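Local coordinates for uroporphyrinogen-III C-methyltransferase (Pseudomonas denitrificans, PDB 1S4D), which catalyses the two successive S-adenosyl-L-methionine-dependent methylations, at C-2 and C-7, that convert uroporphyrinogen III to precorrin-2 in cobalamin and siroheme biosynthesis, at residues B[170-180]-B[192-201]. Numbering follows the deposited sequence.
Sequences WQGIASGSPVI and ITANLIAGGR
The carbonyl oxygen of Pro178 accepts a hydrogen bond from the Arg201 guanidinium, with NH2 of Arg201 2.7 Å from O of Pro178 and the bond lying close to both the guanidinium and the carbonyl planes. Arg201 NE donates to Ala174 O at 3.1 Å, again nearly in the guanidinium plane but at a more bent N-H...O angle of 143°. Two carbonyls, one in the last turn of helix 170-176 and one just beyond it, thus fix the rotation of the flat group, while Ile180 lies over one of its faces and Glu205 forms a salt bridge with NH2. The arginine follows the Schellman motif that ends helix 189-198, where Gly200 takes positive phi. Both helices belong to the mixed-sheet domain of the tetrapyrrole methylase fold and flank strand 179-183 in sequence; the axes of 170-176 and 192-198 come within 8.4 Å and cross at -69°. Here the Ala174 methyl faces the Gly199 carbonyl, and Ile173 packs on Gly176 of the second subunit. At the start of helix 170-176, Trp170 CG is anti to its carbonyl carbon (chi1 -76°), which lays the indole against Asn195: CB makes a CH-pi contact 3.8 Å from the five-membered ring centroid, and OD1 sits over the same face toward the rim. Leu196 CD1 meets the ring edge at Trp170 CE3 (3.4 Å). Ile192, whose CG2 is 3.5 Å from Trp170 CH2, keeps its side chain about 10 Å from the bound S-adenosyl-L-homocysteine.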
ATOM      1  N   TRP B 170       2.132 -16.748 -16.122  1.00 21.77           N
ATOM      2  CA  TRP B 170       0.877 -16.051 -16.348  1.00 20.77           C
ATOM      3  C   TRP B 170      -0.381 -16.888 -16.055  1.00 20.40           C
ATOM      4  O   TRP B 170      -1.427 -16.340 -15.735  1.00 20.65           O
ATOM      5  CB  TRP B 170       0.873 -15.352 -17.737  1.00 20.17           C
ATOM      6  CG  TRP B 170       1.715 -14.073 -17.729  1.00 19.20           C
ATOM      7  CD1 TRP B 170       3.001 -13.948 -18.189  1.00 16.27           C
ATOM      8  CD2 TRP B 170       1.348 -12.769 -17.203  1.00 17.08           C
ATOM      9  NE1 TRP B 170       3.457 -12.667 -17.981  1.00 19.95           N
ATOM     10  CE2 TRP B 170       2.466 -11.917 -17.388  1.00 18.26           C
ATOM     11  CE3 TRP B 170       0.188 -12.231 -16.626  1.00 15.57           C
ATOM     12  CZ2 TRP B 170       2.465 -10.568 -17.005  1.00 17.85           C
ATOM     13  CZ3 TRP B 170       0.186 -10.873 -16.246  1.00 16.17           C
ATOM     14  CH2 TRP B 170       1.319 -10.064 -16.445  1.00 17.15           C
ATOM     15  N   GLN B 171      -0.284 -18.208 -16.109  1.00 20.31           N
ATOM     16  CA  GLN B 171      -1.440 -19.059 -15.842  1.00 20.29           C
ATOM     17  C   GLN B 171      -1.758 -19.136 -14.333  1.00 19.74           C
ATOM     18  O   GLN B 171      -2.918 -19.008 -13.917  1.00 19.19           O
ATOM     19  CB  GLN B 171      -1.198 -20.428 -16.443  1.00 20.60           C
ATOM     20  CG  GLN B 171      -1.942 -21.547 -15.777  1.00 23.68           C
ATOM     21  CD  GLN B 171      -3.125 -21.989 -16.583  1.00 29.89           C
ATOM     22  OE1 GLN B 171      -4.044 -21.192 -16.846  1.00 32.07           O
ATOM     23  NE2 GLN B 171      -3.123 -23.269 -16.989  1.00 30.91           N
ATOM     24  N   GLY B 172      -0.714 -19.337 -13.524  1.00 19.49           N
ATOM     25  CA  GLY B 172      -0.830 -19.217 -12.079  1.00 19.32           C
ATOM     26  C   GLY B 172      -1.407 -17.872 -11.660  1.00 19.10           C
ATOM     27  O   GLY B 172      -2.288 -17.788 -10.796  1.00 19.26           O
ATOM     28  N   ILE B 173      -0.916 -16.816 -12.293  1.00 18.71           N
ATOM     29  CA  ILE B 173      -1.386 -15.476 -12.017  1.00 18.62           C
ATOM     30  C   ILE B 173      -2.847 -15.325 -12.385  1.00 18.84           C
ATOM     31  O   ILE B 173      -3.602 -14.711 -11.629  1.00 18.78           O
ATOM     32  CB  ILE B 173      -0.452 -14.417 -12.681  1.00 18.75           C
ATOM     33  CG1 ILE B 173       0.478 -13.856 -11.603  1.00 19.02           C
ATOM     34  CG2 ILE B 173      -1.241 -13.270 -13.285  1.00 18.38           C
ATOM     35  CD1 ILE B 173       1.845 -13.796 -11.980  1.00 18.19           C
ATOM     36  N   ALA B 174      -3.250 -15.927 -13.514  1.00 19.09           N
ATOM     37  CA  ALA B 174      -4.661 -15.970 -13.921  1.00 19.37           C
ATOM     38  C   ALA B 174      -5.611 -16.683 -12.925  1.00 20.21           C
ATOM     39  O   ALA B 174      -6.705 -16.148 -12.658  1.00 20.93           O
ATOM     40  CB  ALA B 174      -4.800 -16.575 -15.291  1.00 19.36           C
ATOM     41  N   SER B 175      -5.212 -17.853 -12.386  1.00 19.71           N
ATOM     42  CA  SER B 175      -6.037 -18.592 -11.411  1.00 19.87           C
ATOM     43  C   SER B 175      -5.927 -18.128  -9.968  1.00 20.33           C
ATOM     44  O   SER B 175      -6.839 -18.348  -9.179  1.00 20.48           O
ATOM     45  CB  SER B 175      -5.707 -20.084 -11.402  1.00 19.82           C
ATOM     46  OG  SER B 175      -5.115 -20.496 -12.602  1.00 19.05           O
ATOM     47  N   GLY B 176      -4.789 -17.542  -9.613  1.00 20.70           N
ATOM     48  CA  GLY B 176      -4.508 -17.159  -8.242  1.00 20.85           C
ATOM     49  C   GLY B 176      -5.480 -16.192  -7.584  1.00 21.15           C
ATOM     50  O   GLY B 176      -5.898 -16.450  -6.465  1.00 21.52           O
ATOM     51  N   SER B 177      -5.810 -15.079  -8.233  1.00 20.98           N
ATOM     52  CA  SER B 177      -6.752 -14.111  -7.656  1.00 21.26           C
ATOM     53  C   SER B 177      -7.760 -13.636  -8.697  1.00 21.11           C
ATOM     54  O   SER B 177      -7.423 -13.510  -9.870  1.00 21.12           O
ATOM     55  CB  SER B 177      -6.054 -12.869  -7.149  1.00 21.45           C
ATOM     56  OG  SER B 177      -4.780 -13.149  -6.648  1.00 23.97           O
ATOM     57  N   PRO B 178      -8.994 -13.389  -8.243  1.00 20.15           N
ATOM     58  CA  PRO B 178      -9.989 -12.818  -9.135  1.00 19.82           C
ATOM     59  C   PRO B 178      -9.494 -11.434  -9.539  1.00 20.48           C
ATOM     60  O   PRO B 178      -9.393 -11.261 -10.772  1.00 22.82           O
ATOM     61  CB  PRO B 178     -11.274 -12.822  -8.321  1.00 19.10           C
ATOM     62  CG  PRO B 178     -10.944 -13.206  -7.020  1.00 19.61           C
ATOM     63  CD  PRO B 178      -9.517 -13.645  -6.899  1.00 19.77           C
ATOM     64  N   VAL B 179      -8.949 -10.599  -8.647  1.00 19.65           N
ATOM     65  CA  VAL B 179      -8.398  -9.293  -9.060  1.00 18.91           C
ATOM     66  C   VAL B 179      -6.885  -9.265  -9.309  1.00 18.62           C
ATOM     67  O   VAL B 179      -6.124  -9.837  -8.532  1.00 19.41           O
ATOM     68  CB  VAL B 179      -8.792  -8.189  -8.054  1.00 18.64           C
ATOM     69  CG1 VAL B 179      -8.155  -6.836  -8.426  1.00 17.43           C
ATOM     70  CG2 VAL B 179     -10.327  -8.090  -7.998  1.00 18.96           C
ATOM     71  N   ILE B 180      -6.453  -8.659 -10.432  1.00 18.20           N
ATOM     72  CA  ILE B 180      -5.022  -8.471 -10.712  1.00 17.50           C
ATOM     73  C   ILE B 180      -4.777  -6.988 -10.844  1.00 17.67           C
ATOM     74  O   ILE B 180      -5.553  -6.287 -11.509  1.00 17.71           O
ATOM     75  CB  ILE B 180      -4.577  -9.129 -12.058  1.00 17.23           C
ATOM     76  CG1 ILE B 180      -5.195 -10.525 -12.284  1.00 16.87           C
ATOM     77  CG2 ILE B 180      -3.066  -9.146 -12.172  1.00 16.75           C
ATOM     78  CD1 ILE B 180      -4.662 -11.553 -11.444  1.00 14.65           C
ATOM     79  N   ILE B 192       0.583  -8.933 -22.347  1.00 17.28           N
ATOM     80  CA  ILE B 192       0.118  -9.280 -21.013  1.00 17.98           C
ATOM     81  C   ILE B 192      -1.323  -9.736 -21.060  1.00 19.13           C
ATOM     82  O   ILE B 192      -1.685 -10.810 -20.586  1.00 20.10           O
ATOM     83  CB  ILE B 192       0.250  -8.096 -20.093  1.00 17.96           C
ATOM     84  CG1 ILE B 192       1.722  -7.876 -19.756  1.00 16.60           C
ATOM     85  CG2 ILE B 192      -0.593  -8.302 -18.824  1.00 17.94           C
ATOM     86  CD1 ILE B 192       2.025  -6.468 -19.381  1.00 17.47           C
ATOM     87  N   THR B 193      -2.144  -8.918 -21.685  1.00 19.89           N
ATOM     88  CA  THR B 193      -3.546  -9.202 -21.829  1.00 19.79           C
ATOM     89  C   THR B 193      -3.802 -10.495 -22.588  1.00 19.47           C
ATOM     90  O   THR B 193      -4.740 -11.236 -22.287  1.00 20.53           O
ATOM     91  CB  THR B 193      -4.170  -7.987 -22.471  1.00 20.14           C
ATOM     92  OG1 THR B 193      -5.094  -7.406 -21.540  1.00 22.46           O
ATOM     93  CG2 THR B 193      -4.962  -8.331 -23.658  1.00 19.13           C
ATOM     94  N   ALA B 194      -2.963 -10.809 -23.562  1.00 18.67           N
ATOM     95  CA  ALA B 194      -3.110 -12.106 -24.220  1.00 17.20           C
ATOM     96  C   ALA B 194      -2.646 -13.273 -23.287  1.00 16.96           C
ATOM     97  O   ALA B 194      -3.224 -14.377 -23.336  1.00 16.20           O
ATOM     98  CB  ALA B 194      -2.385 -12.118 -25.554  1.00 16.18           C
ATOM     99  N   ASN B 195      -1.639 -13.021 -22.431  1.00 15.88           N
ATOM    100  CA  ASN B 195      -1.189 -14.040 -21.484  1.00 15.90           C
ATOM    101  C   ASN B 195      -2.352 -14.439 -20.593  1.00 16.01           C
ATOM    102  O   ASN B 195      -2.688 -15.616 -20.469  1.00 16.85           O
ATOM    103  CB  ASN B 195      -0.034 -13.555 -20.620  1.00 15.42           C
ATOM    104  CG  ASN B 195       1.320 -13.518 -21.361  1.00 16.30           C
ATOM    105  OD1 ASN B 195       2.241 -12.815 -20.923  1.00 21.73           O
ATOM    106  ND2 ASN B 195       1.452 -14.253 -22.448  1.00 10.76           N
ATOM    107  N   LEU B 196      -3.002 -13.442 -20.020  1.00 15.78           N
ATOM    108  CA  LEU B 196      -4.114 -13.663 -19.131  1.00 15.38           C
ATOM    109  C   LEU B 196      -5.241 -14.424 -19.818  1.00 15.48           C
ATOM    110  O   LEU B 196      -5.818 -15.335 -19.222  1.00 15.67           O
ATOM    111  CB  LEU B 196      -4.620 -12.313 -18.637  1.00 15.55           C
ATOM    112  CG  LEU B 196      -4.304 -11.726 -17.261  1.00 14.54           C
ATOM    113  CD1 LEU B 196      -3.193 -12.477 -16.474  1.00 12.75           C
ATOM    114  CD2 LEU B 196      -4.050 -10.208 -17.359  1.00 11.04           C
ATOM    115  N   ILE B 197      -5.572 -14.056 -21.057  1.00 15.39           N
ATOM    116  CA  ILE B 197      -6.634 -14.763 -21.786  1.00 15.60           C
ATOM    117  C   ILE B 197      -6.242 -16.236 -22.082  1.00 15.72           C
ATOM    118  O   ILE B 197      -7.083 -17.133 -22.022  1.00 15.84           O
ATOM    119  CB  ILE B 197      -7.055 -13.994 -23.112  1.00 16.12           C
ATOM    120  CG1 ILE B 197      -7.698 -12.629 -22.781  1.00 16.45           C
ATOM    121  CG2 ILE B 197      -7.982 -14.869 -24.025  1.00 13.57           C
ATOM    122  CD1 ILE B 197      -7.838 -11.661 -23.965  1.00 12.88           C
ATOM    123  N   ALA B 198      -4.972 -16.479 -22.415  1.00 15.57           N
ATOM    124  CA  ALA B 198      -4.480 -17.842 -22.643  1.00 15.11           C
ATOM    125  C   ALA B 198      -4.567 -18.619 -21.323  1.00 15.58           C
ATOM    126  O   ALA B 198      -4.729 -19.847 -21.309  1.00 14.92           O
ATOM    127  CB  ALA B 198      -3.049 -17.821 -23.178  1.00 14.22           C
ATOM    128  N   GLY B 199      -4.503 -17.867 -20.220  1.00 15.76           N
ATOM    129  CA  GLY B 199      -4.584 -18.414 -18.888  1.00 16.13           C
ATOM    130  C   GLY B 199      -5.979 -18.665 -18.365  1.00 16.27           C
ATOM    131  O   GLY B 199      -6.129 -19.052 -17.217  1.00 17.10           O
ATOM    132  N   GLY B 200      -7.008 -18.433 -19.157  1.00 16.41           N
ATOM    133  CA  GLY B 200      -8.348 -18.823 -18.733  1.00 17.61           C
ATOM    134  C   GLY B 200      -9.269 -17.687 -18.334  1.00 18.30           C
ATOM    135  O   GLY B 200     -10.464 -17.877 -18.076  1.00 18.05           O
ATOM    136  N   ARG B 201      -8.688 -16.497 -18.266  1.00 18.81           N
ATOM    137  CA  ARG B 201      -9.425 -15.284 -18.044  1.00 19.63           C
ATOM    138  C   ARG B 201     -10.400 -15.031 -19.205  1.00 20.53           C
ATOM    139  O   ARG B 201     -10.108 -15.380 -20.357  1.00 21.67           O
ATOM    140  CB  ARG B 201      -8.405 -14.169 -17.970  1.00 20.02           C
ATOM    141  CG  ARG B 201      -7.793 -14.026 -16.605  1.00 20.34           C
ATOM    142  CD  ARG B 201      -8.850 -13.806 -15.541  1.00 17.40           C
ATOM    143  NE  ARG B 201      -8.293 -14.077 -14.251  1.00 15.30           N
ATOM    144  CZ  ARG B 201      -8.463 -13.306 -13.201  1.00 13.71           C
ATOM    145  NH1 ARG B 201      -7.878 -13.654 -12.068  1.00 10.63           N
ATOM    146  NH2 ARG B 201      -9.219 -12.212 -13.277  1.00 10.38           N
TER